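Local coordinates for protein alanine racemase (Actinobacillus succinogenes, PDB 3C3K) that has the two-lobed fold of periplasmic-binding-protein-like proteins and probably binds a small ligand in the cleft between its lobes, at residues S16-P21 against I41-T46; V217-V222 against V235-E240. All coordinates share one frame; numbering follows the deposited sequence.

Contact 1: S16-P21 against I41-T46; sequences SNIANP and ILLCNT
Asn45 and Ile18 carry the tight part of this contact. The amide oxygen OD1 of Asn45 accepts from the backbone N of Ile18 at 2.8 Å, with an N-H...O angle of 139°. The donor stands above the amide plane of Asn45, not on a lone pair, and the hydrogen is off line as well. What puts the amide there is the first torsion of Asn45, with CG anti to the backbone N (chi1 -173°), which swings the group across to the loop. The same OD1 lies 3.4 Å from Ile18 CB and 3.5 Å from Asn17 CA, while Ile18 CG2 rests 3.8 Å from Asn45 CG, so the polar bond is packed against carbon. The other end of the amide is also held: Asn45 ND2 is hydrogen-bonded to Glu31 of the second subunit, which fixes which way round the amide lies.

In fold terms, 16-21 is the loop between strand 9-15 and helix 21-35, and it opens the beta-alpha-beta unit whose second strand is 39-45; 41-46 runs along the C-terminal part of that neighbouring parallel strand and beyond. The loop makes a type I turn from Asn17 to Asn20, with an Asx turn inside it (Asn17 OD1 to Ala19 N, 2.8 Å), and Asn20 then N-caps the helix through Phe22 N.

Away from the amide the fit slackens. Ile18 CD1 comes only to 4.4 Å from Leu43 CD1, and Ile18 and Leu43 each pack also on the other's counterpart in the second subunit, at the edge where strand 39-45 meets that subunit. The turn's far side is the solvent side: Ala19 is exposed there and makes no contact with 41-46.

Contact 2: V217-V222 against V235-E240; sequences VGFDGV and VQQPSE. With GOL (glycerol), chain E.
Asp220 sets its CG beside the backbone N, anti to the carbonyl carbon (chi1 -74°), which carries the carboxylate to a bound glycerol; Gln237 has the same first torsion (chi1 -63°) and, extended beyond CG, brings NE2 to Asp220 OD1 at 2.9 Å, from above the carboxylate plane. The two side chains lie alongside each other, pointing the same way. Asp220 OD1 and OD2 accept from glycerol O2 and O3, and Gln237 NE2 donates to O1 at 2.9 Å. This polar pair lies in the interlobe cleft, where periplasmic-binding-protein-like folds usually hold their ligands, though glycerol probably came from the crystallisation liquor.

Behind them the backbones form a single beta bridge between Asp220 and Gln236. Asp220 N donates to Val235 O, and Gln237 N donates to Asp220 O (3.1 Å). That carbonyl also takes a water, which lies 2.8 Å from Ser239 OG. Gln236 bends at chi2 (78°) and folds its amide back over Gly221, whose lack of a side chain leaves room for it; NE2 then donates to both Gly221 O (3.1 Å) and Gln237 O (3.2 Å).

Val235 CB stands 3.8 Å from the Phe219 ring centroid in a CH-pi contact, while Gln237 NE2 lies at the ring edge, its amide almost perpendicular to the ring.

Arg142 makes a cation-pi contact with Phe219. Val235 packs on Ala111 and Val115 of helix 108-121, Phe22 of helix 21-35 touches Asp220, Gln237 and Ser239, and the Gln236 backbone hydrogen-bonds to Lys270 in the antiparallel pair of strands 234-236 and 270-272.

Overall arrangement
The loop of contact 1 and the loop 217-222 of contact 2 meet at the interlobe cleft characteristic of periplasmic binding proteins, the contact centres 18 Å apart. Contact 1 shapes the first loop of the lobe built on the six-stranded sheet; contact 2 joins the end of the four-stranded sheet of the other lobe to residues 237-238, consistent with one of the crossings between lobes in this family, which leads into helix 239-254. The two touch directly where Pro21 CG packs 3.8 Å from Val222 CG2. Glycerol bridges them as well, hydrogen-bonded to Asn20, Asp220, Gln237 and Arg142, with the Ser16 side chain about 6 Å away. Though probably from the crystallisation liquor, it is consistent with a ligand pocket here.

Contact 1: S16-P21 against I41-T46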
ATOM      1  N   SER B  16      -8.240  -3.348   7.821  1.00 15.05           N
ATOM      2  CA  SER B  16      -9.403  -3.169   6.963  1.00 16.23           C
ATOM      3  C   SER B  16      -9.086  -3.330   5.468  1.00 15.71           C
ATOM      4  O   SER B  16      -9.880  -3.854   4.725  1.00 16.17           O
ATOM      5  CB  SER B  16     -10.051  -1.811   7.251  1.00 15.28           C
ATOM      6  OG  SER B  16      -9.061  -0.834   7.118  1.00 15.78           O
ATOM      7  N   ASN B  17      -7.927  -2.899   5.013  1.00 16.26           N
ATOM      8  CA  ASN B  17      -7.531  -3.184   3.607  1.00 16.99           C
ATOM      9  C   ASN B  17      -6.042  -2.978   3.454  1.00 16.69           C
ATOM     10  O   ASN B  17      -5.511  -1.880   3.542  1.00 17.46           O
ATOM     11  CB  ASN B  17      -8.318  -2.268   2.611  1.00 15.64           C
ATOM     12  CG  ASN B  17      -8.003  -2.552   1.150  1.00 21.68           C
ATOM     13  OD1 ASN B  17      -6.993  -3.163   0.820  1.00 18.83           O
ATOM     14  ND2 ASN B  17      -8.878  -2.070   0.252  1.00 25.24           N
ATOM     15  N   ILE B  18      -5.362  -4.057   3.215  1.00 16.73           N
ATOM     16  CA  ILE B  18      -3.935  -4.052   3.190  1.00 16.90           C
ATOM     17  C   ILE B  18      -3.393  -3.210   2.000  1.00 16.69           C
ATOM     18  O   ILE B  18      -2.248  -2.736   2.046  1.00 16.45           O
ATOM     19  CB  ILE B  18      -3.434  -5.527   3.227  1.00 18.01           C
ATOM     20  CG1 ILE B  18      -2.165  -5.598   4.071  1.00 23.90           C
ATOM     21  CG2 ILE B  18      -3.473  -6.221   1.802  1.00 17.02           C
ATOM     22  CD1 ILE B  18      -1.472  -6.916   3.978  1.00 30.28           C
ATOM     23  N   ALA B  19      -4.212  -2.999   0.976  1.00 15.04           N
ATOM     24  CA  ALA B  19      -3.864  -2.109  -0.125  1.00 14.96           C
ATOM     25  C   ALA B  19      -4.125  -0.633   0.103  1.00 14.33           C
ATOM     26  O   ALA B  19      -3.662   0.187  -0.686  1.00 14.90           O
ATOM     27  CB  ALA B  19      -4.459  -2.529  -1.468  1.00 14.36           C
ATOM     28  N   ASN B  20      -4.796  -0.295   1.198  1.00 13.90           N
ATOM     29  CA  ASN B  20      -5.021   1.102   1.581  1.00 14.04           C
ATOM     30  C   ASN B  20      -3.770   1.670   2.243  1.00 12.22           C
ATOM     31  O   ASN B  20      -3.350   1.192   3.266  1.00 12.94           O
ATOM     32  CB  ASN B  20      -6.195   1.157   2.528  1.00 12.65           C
ATOM     33  CG  ASN B  20      -6.596   2.565   2.877  1.00 16.11           C
ATOM     34  OD1 ASN B  20      -6.001   3.529   2.406  1.00 12.52           O
ATOM     35  ND2 ASN B  20      -7.647   2.691   3.702  1.00 12.50           N
ATOM     36  N   PRO B  21      -3.117   2.671   1.628  1.00 13.28           N
ATOM     37  CA  PRO B  21      -1.882   3.183   2.237  1.00 13.16           C
ATOM     38  C   PRO B  21      -2.089   3.723   3.681  1.00 12.64           C
ATOM     39  O   PRO B  21      -1.122   3.904   4.408  1.00 13.23           O
ATOM     40  CB  PRO B  21      -1.476   4.321   1.277  1.00 14.05           C
ATOM     41  CG  PRO B  21      -2.845   4.609   0.496  1.00 14.82           C
ATOM     42  CD  PRO B  21      -3.456   3.344   0.368  1.00 12.97           C
ATOM     43  N   ILE B  41       4.408  -8.720  15.184  1.00 15.63           N
ATOM     44  CA  ILE B  41       3.072  -8.407  14.726  1.00 15.75           C
ATOM     45  C   ILE B  41       2.602  -9.421  13.691  1.00 14.66           C
ATOM     46  O   ILE B  41       3.317  -9.711  12.742  1.00 14.82           O
ATOM     47  CB  ILE B  41       3.097  -6.967  14.101  1.00 16.43           C
ATOM     48  CG1 ILE B  41       3.464  -5.889  15.170  1.00 18.23           C
ATOM     49  CG2 ILE B  41       1.820  -6.628  13.417  1.00 15.22           C
ATOM     50  CD1 ILE B  41       2.457  -5.817  16.299  1.00 15.77           C
ATOM     51  N   LEU B  42       1.403  -9.970  13.861  1.00 15.24           N
ATOM     52  CA  LEU B  42       0.817 -10.762  12.785  1.00 13.95           C
ATOM     53  C   LEU B  42      -0.350  -9.981  12.220  1.00 14.23           C
ATOM     54  O   LEU B  42      -1.146  -9.382  12.999  1.00 14.90           O
ATOM     55  CB  LEU B  42       0.341 -12.100  13.278  1.00 13.92           C
ATOM     56  CG  LEU B  42       1.294 -13.260  13.494  1.00 17.91           C
ATOM     57  CD1 LEU B  42       0.460 -14.388  14.069  1.00 21.02           C
ATOM     58  CD2 LEU B  42       2.006 -13.679  12.214  1.00 17.31           C
ATOM     59  N   LEU B  43      -0.483  -9.949  10.900  1.00 12.38           N
ATOM     60  CA  LEU B  43      -1.595  -9.234  10.260  1.00 14.65           C
ATOM     61  C   LEU B  43      -2.654 -10.170   9.709  1.00 14.52           C
ATOM     62  O   LEU B  43      -2.367 -11.274   9.300  1.00 15.25           O
ATOM     63  CB  LEU B  43      -1.092  -8.391   9.068  1.00 15.34           C
ATOM     64  CG  LEU B  43       0.009  -7.401   9.341  1.00 16.11           C
ATOM     65  CD1 LEU B  43       0.374  -6.828   7.990  1.00 13.81           C
ATOM     66  CD2 LEU B  43      -0.458  -6.277  10.325  1.00 15.20           C
ATOM     67  N   CYS B  44      -3.881  -9.706   9.633  1.00 16.18           N
ATOM     68  CA  CYS B  44      -4.894 -10.434   8.868  1.00 14.33           C
ATOM     69  C   CYS B  44      -5.638  -9.391   8.079  1.00 14.76           C
ATOM     70  O   CYS B  44      -6.044  -8.351   8.642  1.00 11.63           O
ATOM     71  CB  CYS B  44      -5.867 -11.144   9.766  1.00 14.63           C
ATOM     72  SG  CYS B  44      -7.069 -12.099   8.748  1.00 20.39           S
ATOM     73  N   ASN B  45      -5.762  -9.627   6.782  1.00 14.27           N
ATOM     74  CA  ASN B  45      -6.441  -8.692   5.911  1.00 15.14           C
ATOM     75  C   ASN B  45      -7.887  -9.078   5.930  1.00 14.94           C
ATOM     76  O   ASN B  45      -8.384  -9.779   5.032  1.00 14.56           O
ATOM     77  CB  ASN B  45      -5.894  -8.746   4.466  1.00 14.85           C
ATOM     78  CG  ASN B  45      -6.487  -7.670   3.617  1.00 17.00           C
ATOM     79  OD1 ASN B  45      -6.552  -6.503   4.056  1.00 15.88           O
ATOM     80  ND2 ASN B  45      -6.988  -8.045   2.418  1.00 14.51           N
ATOM     81  N   THR B  46      -8.573  -8.613   6.970  1.00 16.68           N
ATOM     82  CA  THR B  46      -9.936  -9.122   7.293  1.00 17.02           C
ATOM     83  C   THR B  46     -10.963  -8.427   6.424  1.00 16.38           C
ATOM     84  O   THR B  46     -11.976  -9.010   6.010  1.00 15.15           O
ATOM     85  CB  THR B  46     -10.269  -8.951   8.835  1.00 17.15           C
ATOM     86  OG1 THR B  46      -9.848  -7.659   9.276  1.00 17.38           O
ATOM     87  CG2 THR B  46      -9.522  -9.942   9.663  1.00 16.83           C
TER

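Contact 2: V217-V222 against V235-E240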
ATOM      1  N   VAL B 217     -10.641  17.715  -2.958  1.00 12.01           N
ATOM      2  CA  VAL B 217     -10.120  17.500  -1.617  1.00 11.83           C
ATOM      3  C   VAL B 217     -10.167  15.997  -1.342  1.00 12.47           C
ATOM      4  O   VAL B 217     -11.133  15.295  -1.709  1.00 13.71           O
ATOM      5  CB  VAL B 217     -10.910  18.309  -0.525  1.00 12.08           C
ATOM      6  CG1 VAL B 217     -10.445  17.945   0.933  1.00 13.10           C
ATOM      7  CG2 VAL B 217     -10.794  19.797  -0.808  1.00 10.19           C
ATOM      8  N   GLY B 218      -9.084  15.487  -0.771  1.00 12.48           N
ATOM      9  CA  GLY B 218      -9.040  14.069  -0.365  1.00 13.35           C
ATOM     10  C   GLY B 218      -9.115  13.808   1.141  1.00 13.68           C
ATOM     11  O   GLY B 218      -9.686  14.585   1.904  1.00 14.56           O
ATOM     12  N   PHE B 219      -8.594  12.665   1.580  1.00 15.00           N
ATOM     13  CA  PHE B 219      -8.643  12.309   3.003  1.00 15.24           C
ATOM     14  C   PHE B 219      -7.507  11.354   3.361  1.00 14.74           C
ATOM     15  O   PHE B 219      -7.255  10.400   2.640  1.00 15.93           O
ATOM     16  CB  PHE B 219     -10.005  11.732   3.364  1.00 15.25           C
ATOM     17  CG  PHE B 219     -10.497  12.102   4.743  1.00 15.04           C
ATOM     18  CD1 PHE B 219      -9.929  11.523   5.870  1.00 12.95           C
ATOM     19  CD2 PHE B 219     -11.533  13.002   4.911  1.00 13.75           C
ATOM     20  CE1 PHE B 219     -10.374  11.854   7.164  1.00 13.18           C
ATOM     21  CE2 PHE B 219     -12.006  13.360   6.223  1.00 16.03           C
ATOM     22  CZ  PHE B 219     -11.396  12.753   7.360  1.00 15.57           C
ATOM     23  N   ASP B 220      -6.773  11.690   4.410  1.00 15.28           N
ATOM     24  CA  ASP B 220      -5.770  10.815   5.063  1.00 15.13           C
ATOM     25  C   ASP B 220      -4.364  11.374   5.075  1.00 14.29           C
ATOM     26  O   ASP B 220      -3.631  11.167   6.012  1.00 12.82           O
ATOM     27  CB  ASP B 220      -5.725   9.394   4.499  1.00 14.75           C
ATOM     28  CG  ASP B 220      -6.922   8.539   4.928  1.00 13.86           C
ATOM     29  OD1 ASP B 220      -7.731   8.936   5.762  1.00 16.46           O
ATOM     30  OD2 ASP B 220      -7.028   7.440   4.424  1.00 12.79           O
ATOM     31  N   GLY B 221      -3.964  12.010   3.984  1.00 14.89           N
ATOM     32  CA  GLY B 221      -2.642  12.649   3.928  1.00 13.80           C
ATOM     33  C   GLY B 221      -1.581  11.601   3.663  1.00 15.98           C
ATOM     34  O   GLY B 221      -0.573  11.607   4.314  1.00 16.18           O
ATOM     35  N   VAL B 222      -1.845  10.650   2.745  1.00 15.54           N
ATOM     36  CA  VAL B 222      -0.865   9.611   2.349  1.00 12.86           C
ATOM     37  C   VAL B 222       0.012  10.141   1.195  1.00 13.21           C
ATOM     38  O   VAL B 222      -0.247  11.239   0.704  1.00 11.90           O
ATOM     39  CB  VAL B 222      -1.526   8.248   2.065  1.00 12.00           C
ATOM     40  CG1 VAL B 222      -2.056   7.645   3.360  1.00 10.36           C
ATOM     41  CG2 VAL B 222      -2.724   8.388   1.003  1.00 11.05           C
ATOM     42  N   VAL B 235      -7.344  15.985   4.190  1.00 15.48           N
ATOM     43  CA  VAL B 235      -7.361  15.914   5.642  1.00 14.18           C
ATOM     44  C   VAL B 235      -6.260  14.966   6.127  1.00 14.60           C
ATOM     45  O   VAL B 235      -6.381  13.756   5.976  1.00 16.28           O
ATOM     46  CB  VAL B 235      -8.751  15.485   6.198  1.00 14.50           C
ATOM     47  CG1 VAL B 235      -8.737  15.476   7.675  1.00  9.68           C
ATOM     48  CG2 VAL B 235      -9.824  16.402   5.697  1.00 12.42           C
ATOM     49  N   GLN B 236      -5.202  15.538   6.700  1.00 14.31           N
ATOM     50  CA  GLN B 236      -4.055  14.767   7.212  1.00 14.67           C
ATOM     51  C   GLN B 236      -4.368  14.136   8.546  1.00 13.94           C
ATOM     52  O   GLN B 236      -4.767  14.852   9.492  1.00 14.19           O
ATOM     53  CB  GLN B 236      -2.872  15.702   7.411  1.00 15.63           C
ATOM     54  CG  GLN B 236      -1.645  15.033   7.983  1.00 18.92           C
ATOM     55  CD  GLN B 236      -0.960  14.273   6.921  1.00 25.61           C
ATOM     56  OE1 GLN B 236      -0.583  14.856   5.904  1.00 31.60           O
ATOM     57  NE2 GLN B 236      -0.813  12.949   7.107  1.00 26.38           N
ATOM     58  N   GLN B 237      -4.338  12.797   8.598  1.00 14.07           N
ATOM     59  CA  GLN B 237      -4.432  12.049   9.887  1.00 14.75           C
ATOM     60  C   GLN B 237      -3.033  11.768  10.460  1.00 14.76           C
ATOM     61  O   GLN B 237      -2.084  11.554   9.697  1.00 12.32           O
ATOM     62  CB  GLN B 237      -5.083  10.706   9.687  1.00 14.64           C
ATOM     63  CG  GLN B 237      -6.528  10.820   9.201  1.00 14.13           C
ATOM     64  CD  GLN B 237      -7.320   9.623   9.605  1.00 17.91           C
ATOM     65  OE1 GLN B 237      -7.251   9.204  10.767  1.00 14.33           O
ATOM     66  NE2 GLN B 237      -8.119   9.058   8.661  1.00 17.56           N
ATOM     67  N   PRO B 238      -2.919  11.739  11.780  1.00 14.40           N
ATOM     68  CA  PRO B 238      -1.621  11.342  12.313  1.00 14.51           C
ATOM     69  C   PRO B 238      -1.492   9.802  12.325  1.00 15.36           C
ATOM     70  O   PRO B 238      -1.527   9.173  13.415  1.00 16.52           O
ATOM     71  CB  PRO B 238      -1.651  11.920  13.748  1.00 13.52           C
ATOM     72  CG  PRO B 238      -3.081  11.903  14.126  1.00 14.49           C
ATOM     73  CD  PRO B 238      -3.878  12.132  12.847  1.00 13.23           C
ATOM     74  N   SER B 239      -1.309   9.211  11.148  1.00 14.13           N
ATOM     75  CA  SER B 239      -1.551   7.774  10.978  1.00 14.25           C
ATOM     76  C   SER B 239      -0.630   6.886  11.803  1.00 14.67           C
ATOM     77  O   SER B 239      -1.096   5.967  12.477  1.00 15.89           O
ATOM     78  CB  SER B 239      -1.543   7.405   9.509  1.00 14.63           C
ATOM     79  OG  SER B 239      -2.651   8.053   8.868  1.00 17.75           O
ATOM     80  N   GLU B 240       0.670   7.141  11.729  1.00 14.68           N
ATOM     81  CA  GLU B 240       1.612   6.472  12.602  1.00 17.54           C
ATOM     82  C   GLU B 240       1.323   6.600  14.102  1.00 17.23           C
ATOM     83  O   GLU B 240       1.410   5.604  14.816  1.00 17.56           O
ATOM     84  CB  GLU B 240       3.028   6.914  12.297  1.00 16.12           C
ATOM     85  CG  GLU B 240       4.061   5.928  12.726  1.00 23.40           C
ATOM     86  CD  GLU B 240       5.447   6.251  12.139  1.00 30.19           C
ATOM     87  OE1 GLU B 240       5.589   6.307  10.900  1.00 30.91           O
ATOM     88  OE2 GLU B 240       6.387   6.495  12.920  1.00 37.22           O
TER
HETATM   89  C1  GOL E 303      -9.928   5.657   8.054  1.00 16.59           C
HETATM   90  O1  GOL E 303      -9.819   6.740   8.957  1.00 16.03           O
HETATM   91  C2  GOL E 303      -9.213   6.078   6.768  1.00 16.02           C
HETATM   92  O2  GOL E 303      -9.768   7.314   6.359  1.00 15.21           O
HETATM   93  C3  GOL E 303      -9.261   4.987   5.694  1.00 17.18           C
HETATM   94  O3  GOL E 303      -8.650   5.468   4.503  1.00 18.88           O
HETATM   95  O   HOH W   1      -1.929   9.337   6.497  1.00 26.87           O